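Designed protein (Trypanosoma brucei, PDB 6IEV) adopts a thioredoxin-like fold and probably serves as a designed scaffold for studying how partly buried hydrophobic side chains affect stability at high temperature. Local coordinates at residues E30-T35 with R84-I89; F95-E98 with P103-E106; E65-V70 with V117-L122. All blocks are in the same frame, centred on the assembly; numbering follows the deposited sequence.

Contact 1 (E30-T35 with R84-I89); sequences ELREAT and REWYNI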
ATOM      1  N   GLU A  30      22.882  -5.898  17.897  1.00 43.62           N
ATOM      2  CA  GLU A  30      22.419  -5.387  16.614  1.00 43.06           C
ATOM      3  C   GLU A  30      20.977  -4.914  16.712  1.00 43.73           C
ATOM      4  O   GLU A  30      20.625  -3.863  16.175  1.00 39.61           O
ATOM      5  CB  GLU A  30      22.555  -6.450  15.527  1.00 37.52           C
ATOM      6  CG  GLU A  30      22.058  -5.958  14.170  1.00 42.51           C
ATOM      7  CD  GLU A  30      22.025  -7.067  13.121  1.00 48.80           C
ATOM      8  OE1 GLU A  30      21.911  -6.755  11.927  1.00 50.80           O
ATOM      9  OE2 GLU A  30      22.096  -8.258  13.490  1.00 51.00           O
ATOM     10  N   LEU A  31      20.130  -5.665  17.415  1.00 45.38           N
ATOM     11  CA  LEU A  31      18.717  -5.311  17.492  1.00 46.80           C
ATOM     12  C   LEU A  31      18.505  -3.997  18.242  1.00 47.69           C
ATOM     13  O   LEU A  31      17.659  -3.187  17.854  1.00 44.18           O
ATOM     14  CB  LEU A  31      17.934  -6.449  18.153  1.00 50.39           C
ATOM     15  CG  LEU A  31      16.428  -6.260  18.348  1.00 53.42           C
ATOM     16  CD1 LEU A  31      15.777  -5.701  17.084  1.00 46.02           C
ATOM     17  CD2 LEU A  31      15.787  -7.572  18.730  1.00 53.98           C
ATOM     18  N   ARG A  32      19.258  -3.771  19.323  1.00 49.56           N
ATOM     19  CA  ARG A  32      19.083  -2.540  20.090  1.00 47.97           C
ATOM     20  C   ARG A  32      19.556  -1.315  19.320  1.00 44.90           C
ATOM     21  O   ARG A  32      18.923  -0.259  19.390  1.00 50.41           O
ATOM     22  CB  ARG A  32      19.822  -2.638  21.422  1.00 44.01           C
ATOM     23  CG  ARG A  32      19.208  -3.632  22.382  1.00 50.75           C
ATOM     24  CD  ARG A  32      19.945  -3.632  23.716  1.00 65.11           C
ATOM     25  NE  ARG A  32      19.782  -2.388  24.465  1.00 74.63           N
ATOM     26  CZ  ARG A  32      20.365  -2.142  25.636  1.00 85.69           C
ATOM     27  NH1 ARG A  32      21.152  -3.058  26.205  1.00 75.89           N
ATOM     28  NH2 ARG A  32      20.153  -0.981  26.242  1.00 97.27           N
ATOM     29  N   GLU A  33      20.651  -1.435  18.566  1.00 46.72           N
ATOM     30  CA  GLU A  33      21.084  -0.310  17.744  1.00 55.26           C
ATOM     31  C   GLU A  33      20.119  -0.052  16.595  1.00 56.22           C
ATOM     32  O   GLU A  33      19.996   1.088  16.140  1.00 64.42           O
ATOM     33  CB  GLU A  33      22.511  -0.528  17.232  1.00 62.35           C
ATOM     34  CG  GLU A  33      23.563   0.094  18.162  1.00 81.40           C
ATOM     35  CD  GLU A  33      24.706   0.802  17.427  1.00 99.24           C
ATOM     36  OE1 GLU A  33      25.556   0.114  16.813  1.00103.42           O
ATOM     37  OE2 GLU A  33      24.757   2.054  17.478  1.00103.02           O
ATOM     38  N   ALA A  34      19.464  -1.087  16.079  1.00 53.66           N
ATOM     39  CA  ALA A  34      18.482  -0.877  15.024  1.00 49.54           C
ATOM     40  C   ALA A  34      17.265  -0.123  15.542  1.00 56.07           C
ATOM     41  O   ALA A  34      16.814   0.844  14.925  1.00 65.67           O
ATOM     42  CB  ALA A  34      18.060  -2.218  14.427  1.00 51.37           C
ATOM     43  N   THR A  35      16.688  -0.576  16.649  1.00 59.06           N
ATOM     44  CA  THR A  35      15.466   0.043  17.138  1.00 57.77           C
ATOM     45  C   THR A  35      15.696   1.398  17.786  1.00 64.38           C
ATOM     46  O   THR A  35      14.722   2.130  17.989  1.00 69.78           O
ATOM     47  CB  THR A  35      14.767  -0.881  18.131  1.00 56.79           C
ATOM     48  OG1 THR A  35      15.620  -1.113  19.258  1.00 49.73           O
ATOM     49  CG2 THR A  35      14.411  -2.203  17.463  1.00 53.99           C
ATOM     50  N   ARG A  84      15.142 -12.802  23.004  1.00 39.79           N
ATOM     51  CA  ARG A  84      13.865 -13.287  23.532  1.00 46.12           C
ATOM     52  C   ARG A  84      13.643 -12.824  24.970  1.00 51.05           C
ATOM     53  O   ARG A  84      12.540 -12.399  25.336  1.00 49.87           O
ATOM     54  CB  ARG A  84      13.787 -14.815  23.459  1.00 49.96           C
ATOM     55  CG  ARG A  84      12.359 -15.338  23.610  1.00 43.16           C
ATOM     56  CD  ARG A  84      12.319 -16.694  24.248  1.00 57.64           C
ATOM     57  NE  ARG A  84      12.954 -16.676  25.567  1.00 64.49           N
ATOM     58  CZ  ARG A  84      12.382 -16.201  26.670  1.00 78.00           C
ATOM     59  NH1 ARG A  84      11.155 -15.698  26.613  1.00 87.30           N
ATOM     60  NH2 ARG A  84      13.032 -16.230  27.830  1.00 84.78           N
ATOM     61  N   GLU A  85      14.666 -12.953  25.814  1.00 48.49           N
ATOM     62  CA  GLU A  85      14.540 -12.537  27.208  1.00 44.63           C
ATOM     63  C   GLU A  85      14.352 -11.026  27.319  1.00 49.15           C
ATOM     64  O   GLU A  85      13.493 -10.555  28.071  1.00 52.76           O
ATOM     65  CB  GLU A  85      15.779 -12.987  28.001  1.00 46.32           C
ATOM     66  CG  GLU A  85      15.836 -14.481  28.335  1.00 57.29           C
ATOM     67  CD  GLU A  85      17.237 -14.947  28.773  1.00 64.78           C
ATOM     68  OE1 GLU A  85      18.090 -14.088  29.091  1.00 63.05           O
ATOM     69  OE2 GLU A  85      17.488 -16.176  28.795  1.00 60.83           O
ATOM     70  N   TRP A  86      15.146 -10.258  26.566  1.00 44.53           N
ATOM     71  CA  TRP A  86      15.163  -8.807  26.713  1.00 52.14           C
ATOM     72  C   TRP A  86      13.803  -8.193  26.426  1.00 50.66           C
ATOM     73  O   TRP A  86      13.395  -7.236  27.087  1.00 55.53           O
ATOM     74  CB  TRP A  86      16.203  -8.200  25.771  1.00 55.28           C
ATOM     75  CG  TRP A  86      16.307  -6.716  25.907  1.00 58.89           C
ATOM     76  CD1 TRP A  86      15.523  -5.762  25.300  1.00 58.00           C
ATOM     77  CD2 TRP A  86      17.244  -6.010  26.714  1.00 53.10           C
ATOM     78  NE1 TRP A  86      15.927  -4.508  25.684  1.00 56.49           N
ATOM     79  CE2 TRP A  86      16.981  -4.633  26.553  1.00 59.42           C
ATOM     80  CE3 TRP A  86      18.284  -6.406  27.558  1.00 61.77           C
ATOM     81  CZ2 TRP A  86      17.729  -3.657  27.199  1.00 65.93           C
ATOM     82  CZ3 TRP A  86      19.020  -5.440  28.195  1.00 69.52           C
ATOM     83  CH2 TRP A  86      18.743  -4.079  28.011  1.00 70.78           C
ATOM     84  N   TYR A  87      13.122  -8.684  25.405  1.00 45.47           N
ATOM     85  CA  TYR A  87      11.811  -8.186  25.026  1.00 42.65           C
ATOM     86  C   TYR A  87      10.672  -8.961  25.665  1.00 50.56           C
ATOM     87  O   TYR A  87       9.514  -8.747  25.296  1.00 53.27           O
ATOM     88  CB  TYR A  87      11.684  -8.195  23.496  1.00 44.97           C
ATOM     89  CG  TYR A  87      12.441  -7.060  22.869  1.00 49.01           C
ATOM     90  CD1 TYR A  87      13.807  -7.163  22.637  1.00 51.87           C
ATOM     91  CD2 TYR A  87      11.802  -5.878  22.524  1.00 54.88           C
ATOM     92  CE1 TYR A  87      14.515  -6.113  22.076  1.00 65.89           C
ATOM     93  CE2 TYR A  87      12.498  -4.829  21.953  1.00 60.00           C
ATOM     94  CZ  TYR A  87      13.852  -4.952  21.732  1.00 71.26           C
ATOM     95  OH  TYR A  87      14.560  -3.914  21.172  1.00 83.11           O
ATOM     96  N   ASN A  88      10.973  -9.862  26.606  1.00 50.57           N
ATOM     97  CA  ASN A  88       9.946 -10.567  27.371  1.00 53.36           C
ATOM     98  C   ASN A  88       8.953 -11.296  26.467  1.00 53.72           C
ATOM     99  O   ASN A  88       7.737 -11.205  26.638  1.00 56.55           O
ATOM    100  CB  ASN A  88       9.230  -9.614  28.326  1.00 63.38           C
ATOM    101  CG  ASN A  88       9.883  -9.586  29.692  1.00 82.56           C
ATOM    102  OD1 ASN A  88      10.439  -8.567  30.109  1.00 88.81           O
ATOM    103  ND2 ASN A  88       9.856 -10.727  30.384  1.00 85.10           N
ATOM    104  N   ILE A  89       9.485 -12.039  25.502  1.00 58.55           N
ATOM    105  CA  ILE A  89       8.653 -12.766  24.547  1.00 58.65           C
ATOM    106  C   ILE A  89       8.201 -14.067  25.194  1.00 64.97           C
ATOM    107  O   ILE A  89       9.022 -14.942  25.492  1.00 66.14           O
ATOM    108  CB  ILE A  89       9.409 -13.057  23.247  1.00 54.92           C
ATOM    109  CG1 ILE A  89       9.937 -11.764  22.619  1.00 54.08           C
ATOM    110  CG2 ILE A  89       8.519 -13.867  22.319  1.00 49.93           C
ATOM    111  CD1 ILE A  89       8.854 -10.728  22.341  1.00 53.78           C
TER
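On one face of the thioredoxin-like sheet, helix 28-35 meets the C-terminal end of helix 81-86 through three pairs: Arg-32 with Trp-86, Leu-31 with Tyr-87, and Thr-35 with Tyr-87. The backbones stay well apart, with Arg-32 CA 9.9 Å from Trp-86 CA, and side chains bridge the gap. On the outer side the Arg-32 chain bends at chi3 (67°) and lays its guanidinium against the six-membered part of the indole. Trp-86 CZ2 sits over the middle of the guanidinium, 3.4 Å from Arg-32 CZ, while Arg-32 NH1 comes to 3.2 Å from Trp-86 CH2. The two planes lie 29° apart, so the overlap is tilted and concentrated on the CZ2-CH2 side of the six-membered ring.

Helix 81-86 ends in a Schellman motif with Asn-88 as its C-prime residue: Ile-89 N bonds Arg-84 O, and Asn-88 N bonds Glu-85 O. Tyr-87, the first residue to leave helical angles, points its ring across at the other helix. There Leu-31 CD2 packs obliquely on Tyr-87 CE1 at 3.9 Å, while the same leucine rests on Ile-43 and Val-75 of the sheet.

The Tyr-87 hydroxyl reaches Thr-35 from the opposite direction, its OH stopping 3.6 Å from Thr-35 OG1. Thr-35 OG1, with chi1 at 62°, instead turns back to donate to Leu-31 O at 3.2 Å. That carbonyl also takes Thr-35 N, the two donors arriving from opposite faces of its plane. Glu-98 OE2 of the sheet hydrogen-bonds Tyr-87 OH and, weakly, Thr-35 OG1.

Contact 2 (F95-E98 with P103-E106); sequences FVIE and PLGE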
ATOM      1  N   PHE A  95       4.899 -10.174  17.358  1.00 48.21           N
ATOM      2  CA  PHE A  95       5.335  -8.940  16.741  1.00 40.39           C
ATOM      3  C   PHE A  95       5.473  -7.858  17.797  1.00 41.67           C
ATOM      4  O   PHE A  95       4.590  -7.692  18.637  1.00 49.45           O
ATOM      5  CB  PHE A  95       4.328  -8.499  15.685  1.00 45.13           C
ATOM      6  CG  PHE A  95       4.201  -9.458  14.542  1.00 43.84           C
ATOM      7  CD1 PHE A  95       5.040  -9.351  13.447  1.00 38.01           C
ATOM      8  CD2 PHE A  95       3.252 -10.474  14.567  1.00 41.71           C
ATOM      9  CE1 PHE A  95       4.935 -10.228  12.387  1.00 40.29           C
ATOM     10  CE2 PHE A  95       3.134 -11.357  13.506  1.00 34.98           C
ATOM     11  CZ  PHE A  95       3.982 -11.237  12.418  1.00 39.48           C
ATOM     12  N   VAL A  96       6.560  -7.099  17.730  1.00 39.13           N
ATOM     13  CA  VAL A  96       6.780  -5.944  18.592  1.00 33.93           C
ATOM     14  C   VAL A  96       6.965  -4.717  17.709  1.00 42.69           C
ATOM     15  O   VAL A  96       7.670  -4.776  16.693  1.00 42.11           O
ATOM     16  CB  VAL A  96       8.006  -6.139  19.499  1.00 47.81           C
ATOM     17  CG1 VAL A  96       8.300  -4.859  20.272  1.00 52.71           C
ATOM     18  CG2 VAL A  96       7.789  -7.334  20.459  1.00 45.34           C
ATOM     19  N   ILE A  97       6.314  -3.619  18.071  1.00 37.44           N
ATOM     20  CA  ILE A  97       6.471  -2.357  17.362  1.00 43.64           C
ATOM     21  C   ILE A  97       7.203  -1.387  18.271  1.00 48.57           C
ATOM     22  O   ILE A  97       6.760  -1.133  19.396  1.00 55.84           O
ATOM     23  CB  ILE A  97       5.119  -1.787  16.909  1.00 45.57           C
ATOM     24  CG1 ILE A  97       4.383  -2.836  16.082  1.00 45.47           C
ATOM     25  CG2 ILE A  97       5.330  -0.516  16.094  1.00 45.75           C
ATOM     26  CD1 ILE A  97       2.988  -2.416  15.679  1.00 50.76           C
ATOM     27  N   GLU A  98       8.303  -0.822  17.776  1.00 47.24           N
ATOM     28  CA  GLU A  98       9.148   0.047  18.576  1.00 45.94           C
ATOM     29  C   GLU A  98       9.429   1.345  17.837  1.00 45.83           C
ATOM     30  O   GLU A  98       9.429   1.396  16.604  1.00 46.60           O
ATOM     31  CB  GLU A  98      10.471  -0.632  18.921  1.00 50.89           C
ATOM     32  CG  GLU A  98      10.324  -1.783  19.912  1.00 71.45           C
ATOM     33  CD  GLU A  98      11.349  -1.731  21.026  1.00 79.06           C
ATOM     34  OE1 GLU A  98      10.964  -1.922  22.200  1.00 86.15           O
ATOM     35  OE2 GLU A  98      12.538  -1.499  20.726  1.00 85.94           O
ATOM     36  N   PRO A 103       8.696   0.575  23.322  1.00 68.29           N
ATOM     37  CA  PRO A 103       7.651  -0.242  22.693  1.00 64.83           C
ATOM     38  C   PRO A 103       6.331   0.509  22.591  1.00 65.69           C
ATOM     39  O   PRO A 103       5.860   1.103  23.564  1.00 65.30           O
ATOM     40  CB  PRO A 103       7.530  -1.441  23.633  1.00 66.28           C
ATOM     41  CG  PRO A 103       7.905  -0.875  24.977  1.00 69.26           C
ATOM     42  CD  PRO A 103       8.931   0.200  24.727  1.00 68.22           C
ATOM     43  N   LEU A 104       5.739   0.465  21.393  1.00 59.88           N
ATOM     44  CA  LEU A 104       4.454   1.082  21.098  1.00 55.16           C
ATOM     45  C   LEU A 104       3.322   0.089  20.936  1.00 59.46           C
ATOM     46  O   LEU A 104       2.162   0.511  20.883  1.00 63.61           O
ATOM     47  CB  LEU A 104       4.528   1.917  19.815  1.00 51.78           C
ATOM     48  CG  LEU A 104       5.665   2.915  19.634  1.00 59.87           C
ATOM     49  CD1 LEU A 104       5.719   3.343  18.170  1.00 58.31           C
ATOM     50  CD2 LEU A 104       5.480   4.107  20.557  1.00 60.94           C
ATOM     51  N   GLY A 105       3.622  -1.193  20.786  1.00 60.16           N
ATOM     52  CA  GLY A 105       2.574  -2.172  20.576  1.00 59.44           C
ATOM     53  C   GLY A 105       3.144  -3.563  20.397  1.00 61.95           C
ATOM     54  O   GLY A 105       4.334  -3.749  20.104  1.00 56.91           O
ATOM     55  N   GLU A 106       2.254  -4.543  20.551  1.00 55.53           N
ATOM     56  CA  GLU A 106       2.617  -5.945  20.460  1.00 48.57           C
ATOM     57  C   GLU A 106       1.422  -6.712  19.910  1.00 51.21           C
ATOM     58  O   GLU A 106       0.286  -6.469  20.319  1.00 55.21           O
ATOM     59  CB  GLU A 106       3.042  -6.471  21.839  1.00 56.94           C
ATOM     60  CG  GLU A 106       3.193  -7.975  21.947  1.00 71.07           C
ATOM     61  CD  GLU A 106       4.030  -8.395  23.158  1.00 83.09           C
ATOM     62  OE1 GLU A 106       4.740  -7.539  23.732  1.00 83.32           O
ATOM     63  OE2 GLU A 106       3.966  -9.582  23.543  1.00 85.24           O
TER
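Ile-97 and Gly-105 form the hydrogen-bonded pair at the middle of an antiparallel hairpin between strands 94-99 and 102-108, whose short axes run 157° apart and approach to 4.6 Å. Ile-97 N donates to Gly-105 O at 2.8 Å, nearly straight at 171°. The return side is doubled: Ile-97 O receives Leu-104 N at 2.8 Å and, weakly, Gly-105 N at 3.4 Å. Leu-104 and Gly-105 thus both face Ile-97, which makes this a classic beta bulge and shifts the register by one residue before Glu-98 pairs with Pro-103. A proline suits that place, since its nitrogen has no proton to give and the pair is non-hydrogen-bonded; Pro-103 CA instead approaches Ile-97 O in a CA-H...O contact. A second such contact, Glu-106 CA to Phe-95 O at 3.2 Å, closes the other end.

Packing is close around the backbone, where Ile-97 CB lies against Gly-105 O; the Phe-95 ring turns away from strand 102-108 toward the helices. It is looser along the outer strand, where Pro-103, Leu-104 and Glu-106 are exposed. Leu-104 CD1 comes no nearer than 4.4 Å to Ile-97 CG2, and Glu-106 OE1 only brushes Val-96 CG2 at 4.5 Å. On the inner strand Glu-98 is buried. Its chain bends at chi2 (-134°) and brings OE1 beside the Pro-103 ring, 3.8 Å from Pro-103 CB.

Within this chain strand 102-108 is the outermost strand, and strand 94-99 lies between it and strand 40-46. Helix 112-123 packs on Phe-95 and Ile-97, with helix 53-66 also against Phe-95, whereas Val-96 and Glu-98 face the opposite side of the sheet.

Contact 3 (E65-V70 with V117-L122); sequences EVFPDV and VTLDEL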
ATOM      1  N   GLU A  65       7.426  -2.545   2.126  1.00 58.04           N
ATOM      2  CA  GLU A  65       7.340  -1.887   0.829  1.00 41.97           C
ATOM      3  C   GLU A  65       6.289  -0.787   0.841  1.00 47.78           C
ATOM      4  O   GLU A  65       6.514   0.296   0.295  1.00 55.66           O
ATOM      5  CB  GLU A  65       7.022  -2.921  -0.251  1.00 43.69           C
ATOM      6  CG  GLU A  65       8.082  -4.013  -0.415  1.00 49.38           C
ATOM      7  CD  GLU A  65       7.690  -5.086  -1.429  1.00 68.18           C
ATOM      8  OE1 GLU A  65       8.536  -5.947  -1.751  1.00 75.94           O
ATOM      9  OE2 GLU A  65       6.539  -5.070  -1.911  1.00 77.69           O
ATOM     10  N   VAL A  66       5.159  -1.026   1.512  1.00 52.11           N
ATOM     11  CA  VAL A  66       4.039  -0.089   1.516  1.00 51.47           C
ATOM     12  C   VAL A  66       4.147   0.958   2.610  1.00 53.89           C
ATOM     13  O   VAL A  66       3.410   1.955   2.584  1.00 61.87           O
ATOM     14  CB  VAL A  66       2.759  -0.946   1.614  1.00 50.00           C
ATOM     15  CG1 VAL A  66       1.603  -0.189   2.204  1.00 58.48           C
ATOM     16  CG2 VAL A  66       2.412  -1.490   0.255  1.00 46.13           C
ATOM     17  N   PHE A  67       5.106   0.826   3.512  1.00 52.04           N
ATOM     18  CA  PHE A  67       5.273   1.787   4.587  1.00 53.98           C
ATOM     19  C   PHE A  67       6.676   2.360   4.523  1.00 68.49           C
ATOM     20  O   PHE A  67       7.660   1.631   4.738  1.00 64.51           O
ATOM     21  CB  PHE A  67       4.997   1.153   5.949  1.00 45.70           C
ATOM     22  CG  PHE A  67       3.532   0.987   6.238  1.00 46.11           C
ATOM     23  CD1 PHE A  67       2.790   2.038   6.726  1.00 61.96           C
ATOM     24  CD2 PHE A  67       2.891  -0.216   5.982  1.00 40.55           C
ATOM     25  CE1 PHE A  67       1.444   1.887   6.978  1.00 66.25           C
ATOM     26  CE2 PHE A  67       1.549  -0.372   6.237  1.00 45.12           C
ATOM     27  CZ  PHE A  67       0.827   0.675   6.735  1.00 54.83           C
ATOM     28  N   PRO A  68       6.800   3.622   4.262  1.00 76.52           N
ATOM     29  CA  PRO A  68       8.108   4.187   3.938  1.00 74.02           C
ATOM     30  C   PRO A  68       9.009   4.269   5.152  1.00 61.67           C
ATOM     31  O   PRO A  68      10.185   3.890   5.097  1.00 62.45           O
ATOM     32  CB  PRO A  68       7.756   5.580   3.396  1.00 80.74           C
ATOM     33  CG  PRO A  68       6.408   5.931   4.048  1.00 81.66           C
ATOM     34  CD  PRO A  68       5.803   4.655   4.602  1.00 82.39           C
ATOM     35  N   ASP A  69       8.468   4.800   6.249  1.00 52.96           N
ATOM     36  CA  ASP A  69       9.245   5.072   7.449  1.00 65.03           C
ATOM     37  C   ASP A  69       9.235   3.914   8.433  1.00 57.64           C
ATOM     38  O   ASP A  69       9.436   4.126   9.639  1.00 60.14           O
ATOM     39  CB  ASP A  69       8.714   6.343   8.113  1.00 82.11           C
ATOM     40  CG  ASP A  69       8.921   7.577   7.255  1.00 92.57           C
ATOM     41  OD1 ASP A  69       8.183   7.753   6.256  1.00 96.26           O
ATOM     42  OD2 ASP A  69       9.831   8.372   7.583  1.00 96.31           O
ATOM     43  N   VAL A  70       9.027   2.691   7.954  1.00 50.03           N
ATOM     44  CA  VAL A  70       8.893   1.526   8.817  1.00 51.30           C
ATOM     45  C   VAL A  70       9.972   0.530   8.427  1.00 49.51           C
ATOM     46  O   VAL A  70      10.127   0.214   7.242  1.00 48.60           O
ATOM     47  CB  VAL A  70       7.484   0.915   8.723  1.00 49.33           C
ATOM     48  CG1 VAL A  70       7.497  -0.536   9.132  1.00 55.24           C
ATOM     49  CG2 VAL A  70       6.546   1.701   9.617  1.00 49.48           C
ATOM     50  N   VAL A 117      -3.295  -3.753  11.038  1.00 47.54           N
ATOM     51  CA  VAL A 117      -4.322  -2.921  11.672  1.00 41.59           C
ATOM     52  C   VAL A 117      -3.741  -2.181  12.864  1.00 44.37           C
ATOM     53  O   VAL A 117      -3.939  -0.970  13.029  1.00 48.02           O
ATOM     54  CB  VAL A 117      -5.532  -3.777  12.078  1.00 49.35           C
ATOM     55  CG1 VAL A 117      -6.498  -2.950  12.887  1.00 51.19           C
ATOM     56  CG2 VAL A 117      -6.206  -4.356  10.845  1.00 55.92           C
ATOM     57  N   THR A 118      -2.999  -2.899  13.708  1.00 50.67           N
ATOM     58  CA  THR A 118      -2.397  -2.277  14.882  1.00 41.10           C
ATOM     59  C   THR A 118      -1.440  -1.169  14.479  1.00 45.39           C
ATOM     60  O   THR A 118      -1.416  -0.091  15.093  1.00 47.31           O
ATOM     61  CB  THR A 118      -1.645  -3.330  15.701  1.00 46.33           C
ATOM     62  OG1 THR A 118      -2.526  -4.410  16.018  1.00 48.20           O
ATOM     63  CG2 THR A 118      -1.068  -2.714  16.972  1.00 40.91           C
ATOM     64  N   LEU A 119      -0.626  -1.427  13.453  1.00 44.07           N
ATOM     65  CA  LEU A 119       0.337  -0.432  13.003  1.00 42.20           C
ATOM     66  C   LEU A 119      -0.373   0.797  12.461  1.00 41.41           C
ATOM     67  O   LEU A 119       0.020   1.930  12.761  1.00 41.35           O
ATOM     68  CB  LEU A 119       1.268  -1.046  11.954  1.00 48.33           C
ATOM     69  CG  LEU A 119       2.213  -0.047  11.284  1.00 49.27           C
ATOM     70  CD1 LEU A 119       3.072   0.644  12.336  1.00 44.42           C
ATOM     71  CD2 LEU A 119       3.043  -0.714  10.179  1.00 46.83           C
ATOM     72  N   ASP A 120      -1.446   0.595  11.686  1.00 42.53           N
ATOM     73  CA  ASP A 120      -2.189   1.736  11.148  1.00 38.94           C
ATOM     74  C   ASP A 120      -2.745   2.604  12.272  1.00 38.09           C
ATOM     75  O   ASP A 120      -2.675   3.840  12.214  1.00 41.44           O
ATOM     76  CB  ASP A 120      -3.325   1.242  10.246  1.00 44.66           C
ATOM     77  CG  ASP A 120      -2.845   0.821   8.871  1.00 53.10           C
ATOM     78  OD1 ASP A 120      -1.801   1.339   8.419  1.00 68.42           O
ATOM     79  OD2 ASP A 120      -3.527  -0.012   8.236  1.00 57.31           O
ATOM     80  N   GLU A 121      -3.251   1.965  13.324  1.00 39.70           N
ATOM     81  CA  GLU A 121      -3.792   2.688  14.465  1.00 48.72           C
ATOM     82  C   GLU A 121      -2.697   3.435  15.222  1.00 48.36           C
ATOM     83  O   GLU A 121      -2.940   4.523  15.759  1.00 50.01           O
ATOM     84  CB  GLU A 121      -4.508   1.685  15.366  1.00 56.79           C
ATOM     85  CG  GLU A 121      -5.391   2.246  16.442  1.00 78.17           C
ATOM     86  CD  GLU A 121      -5.393   1.358  17.674  1.00105.88           C
ATOM     87  OE1 GLU A 121      -6.298   1.527  18.520  1.00112.85           O
ATOM     88  OE2 GLU A 121      -4.481   0.505  17.812  1.00118.90           O
ATOM     89  N   LEU A 122      -1.474   2.897  15.244  1.00 47.60           N
ATOM     90  CA  LEU A 122      -0.378   3.639  15.859  1.00 44.33           C
ATOM     91  C   LEU A 122       0.017   4.848  15.030  1.00 41.31           C
ATOM     92  O   LEU A 122       0.364   5.889  15.592  1.00 45.27           O
ATOM     93  CB  LEU A 122       0.820   2.723  16.083  1.00 50.27           C
ATOM     94  CG  LEU A 122       0.483   1.749  17.206  1.00 54.99           C
ATOM     95  CD1 LEU A 122       1.317   0.497  17.111  1.00 65.45           C
ATOM     96  CD2 LEU A 122       0.660   2.442  18.543  1.00 43.51           C
TER
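Phe-67 and Asp-120 both turn CG anti to their own carbonyl carbons (chi1 -77° and -78°), which swings the phenyl ring across to helix 112-123 and brings the carboxylate to the ring's rim. Leu-119 sets its CD2 methyl over one face of the same ring. Leu-119 CD2 stands 4.1 Å from the centroid of the Phe-67 ring and practically on its normal, a CH-pi contact over the middle of that face.

At the edge, Asp-120 OD1 lies near the ring plane, 3.2 Å from Phe-67 CZ and 3.6 Å from Phe-67 CE1. The carboxylate is turned 45° to the ring, and the two side chains cross at about a right angle. Such an approach puts the acid oxygen against the ring's C-H rim, whose slight positive charge probably favours it.

These side chains join helix 112-123 to the turn that leads from helix 53-66 into strand 70-76, on one face of the thioredoxin-like sheet. Residues Phe-67 to Val-70 form this turn, which is of type I. Val-70, at the start of that strand, adds a second apolar touch, its CG2 4.3 Å from Leu-119 CD2. Leu-63 of helix 53-66 lies against both Val-70 and Leu-119, and Arg-116 packs on Phe-67.

A second subunit also meets this site: its Asp-111 packs on Phe-67 and brings OD2 close to Asp-120 OD2. Crowding of two acids could raise the proton affinity of one of them, although Lys-108 of that subunit also packs on Asp-120.

How the contacts relate
From the N terminus, helix 28-35 opens contact 1, and residues 65-70 open contact 3 before 84-89 closes the first loop, so these two cross. Contact 2 follows contact 1 in series, a short hairpin made and completed within the longer span that ends when 117-122 returns to 65-70. Contacts 1 and 3 lie on opposite sides of the chain's centre, centres about 20 Å apart, and do not touch. The hairpin joins them: Val-96 and Glu-98 meet Ile-89, Tyr-87 and Thr-35 of contact 1, while Ile-97 and Leu-104 pack on helix 112-123 of contact 3. Helices on both faces are thereby tied to one sheet.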